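GEO10716p1 (Drosophila melanogaster, PDB 7BTG) probably removes phosphate from phosphoarginine residues of proteins, as a member of the low molecular weight protein tyrosine phosphatase family. Local coordinates at residues K107-L111 with G112-G116. The protein carries 1 engineered substitution. Sequence-based numbering, arbitrary orientation.
Sequences KIQLL and GSYIG
With CG of Q109 and CG of Y114 each anti to its own carbonyl carbon (chi1 -74° for the tyrosine), and the glutamine extended beyond CG, amide and phenol meet across the turn that follows strand 107-110. Y114 OH donates to Q109 OE1 at 2.6 Å, the donor tilted modestly from the carbonyl plane. The amide comes to the ring at its edge: OE1 lies near the ring plane, 3.4 Å from Y114 CE2, while the two planes stand 39° apart. L111 O lies at the same ring edge, 3.4 Å from Y114 CD2. From L111 the backbone winds into a short 3-10 turn. L110 O is gripped twice by one residue. S113 OG, turned between its backbone N and carbonyl carbon, donates at 2.9 Å to L110 O in the carbonyl plane; S113 N gives the second bond to L110 O at 3.1 Å from above that plane. Y114 N then bonds L111 O at 3.2 Å, nearly straight at 169°, and I115 N closes onto G112 O. Elsewhere, the Y114 ring packs edge-to-face with F149 of helix 133-154, and L111 touches F83 and S145, so the residue just after an edge strand of the parallel sheet meets both the neighbouring strand 81-84 and helix 133-154. Replacing Y114 by an alanine would remove the phenol, which would probably leave Q109 OE1 without this donor, the amide freer to turn and F149 without its aromatic neighbour. The chain thus leaves the sheet through an i to i+3 hydrogen-bonded turn whose first carbonyl, L110 O, has both a backbone and a hydroxyl donor, while one neutral amide-phenol bond ties the strand's side chain to the turn's end and, with F149, probably limits how the tyrosine ring can move.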
loop_
_atom_site.group_PDB
_atom_site.type_symbol
_atom_site.label_atom_id
_atom_site.label_comp_id
_atom_site.label_asym_id
_atom_site.label_seq_id
_atom_site.Cartn_x
_atom_site.Cartn_y
_atom_site.Cartn_z
ATOM N N LYS A 107 -1.687 -9.342 9.671
ATOM C CA LYS A 107 -0.393 -8.768 9.996
ATOM C C LYS A 107 -0.356 -7.326 9.494
ATOM O O LYS A 107 -0.678 -7.057 8.332
ATOM C CB LYS A 107 0.722 -9.606 9.376
ATOM C CG LYS A 107 0.529 -11.100 9.638
ATOM C CD LYS A 107 1.809 -11.890 9.483
ATOM C CE LYS A 107 1.799 -13.124 10.381
ATOM N NZ LYS A 107 2.330 -12.806 11.741
ATOM N N ILE A 108 0.011 -6.405 10.381
ATOM C CA ILE A 108 0.085 -4.985 10.072
ATOM C C ILE A 108 1.551 -4.571 10.111
ATOM O O ILE A 108 2.204 -4.676 11.155
ATOM C CB ILE A 108 -0.743 -4.148 11.059
ATOM C CG1 ILE A 108 -2.225 -4.551 11.003
ATOM C CG2 ILE A 108 -0.545 -2.671 10.760
ATOM C CD1 ILE A 108 -3.036 -4.138 12.241
ATOM N N GLN A 109 2.078 -4.092 8.984
ATOM C CA GLN A 109 3.515 -3.893 8.889
ATOM C C GLN A 109 3.829 -2.665 8.051
ATOM O O GLN A 109 3.073 -2.283 7.153
ATOM C CB GLN A 109 4.224 -5.138 8.286
ATOM C CG GLN A 109 3.943 -6.454 9.037
ATOM C CD GLN A 109 4.440 -7.709 8.304
ATOM O OE1 GLN A 109 4.776 -7.676 7.123
ATOM N NE2 GLN A 109 4.492 -8.815 9.022
ATOM N N LEU A 110 4.958 -2.046 8.375
ATOM C CA LEU A 110 5.545 -1.019 7.529
ATOM C C LEU A 110 5.989 -1.668 6.228
ATOM O O LEU A 110 6.814 -2.586 6.246
ATOM C CB LEU A 110 6.720 -0.399 8.273
ATOM C CG LEU A 110 7.298 0.939 7.878
ATOM C CD1 LEU A 110 6.264 2.034 8.068
ATOM C CD2 LEU A 110 8.507 1.190 8.746
ATOM N N LEU A 111 5.420 -1.233 5.099
ATOM C CA LEU A 111 5.753 -1.871 3.825
ATOM C C LEU A 111 7.241 -1.772 3.533
ATOM O O LEU A 111 7.860 -2.733 3.056
ATOM C CB LEU A 111 4.958 -1.235 2.681
ATOM C CG LEU A 111 5.469 -1.568 1.271
ATOM C CD1 LEU A 111 5.221 -3.026 0.965
ATOM C CD2 LEU A 111 4.799 -0.691 0.219
ATOM N N GLY A 112 7.829 -0.614 3.814
ATOM C CA GLY A 112 9.222 -0.353 3.525
ATOM C C GLY A 112 10.186 -1.127 4.386
ATOM O O GLY A 112 11.380 -1.126 4.085
ATOM N N SER A 113 9.705 -1.803 5.429
ATOM C CA SER A 113 10.597 -2.666 6.198
ATOM C C SER A 113 11.091 -3.848 5.375
ATOM O O SER A 113 12.037 -4.522 5.793
ATOM C CB SER A 113 9.910 -3.160 7.485
ATOM O OG SER A 113 8.981 -4.202 7.239
ATOM N N TYR A 114 10.473 -4.124 4.222
ATOM C CA TYR A 114 10.986 -5.169 3.346
ATOM C C TYR A 114 12.129 -4.692 2.470
ATOM O O TYR A 114 12.790 -5.525 1.847
ATOM C CB TYR A 114 9.872 -5.735 2.471
ATOM C CG TYR A 114 8.950 -6.606 3.256
ATOM C CD1 TYR A 114 9.205 -7.954 3.410
ATOM C CD2 TYR A 114 7.846 -6.068 3.900
ATOM C CE1 TYR A 114 8.369 -8.757 4.163
ATOM C CE2 TYR A 114 7.011 -6.852 4.656
ATOM C CZ TYR A 114 7.272 -8.197 4.786
ATOM O OH TYR A 114 6.427 -8.975 5.537
ATOM N N ILE A 115 12.380 -3.385 2.404
ATOM C CA ILE A 115 13.482 -2.908 1.576
ATOM C C ILE A 115 14.806 -3.469 2.080
ATOM O O ILE A 115 15.673 -3.860 1.288
ATOM C CB ILE A 115 13.501 -1.369 1.526
ATOM C CG1 ILE A 115 12.330 -0.860 0.692
ATOM C CG2 ILE A 115 14.814 -0.878 0.920
ATOM C CD1 ILE A 115 12.420 0.613 0.361
ATOM N N GLY A 116 14.976 -3.533 3.400
ATOM C CA GLY A 116 16.190 -4.049 3.992
ATOM C C GLY A 116 17.234 -3.007 4.305
ATOM O O GLY A 116 18.340 -3.370 4.721
#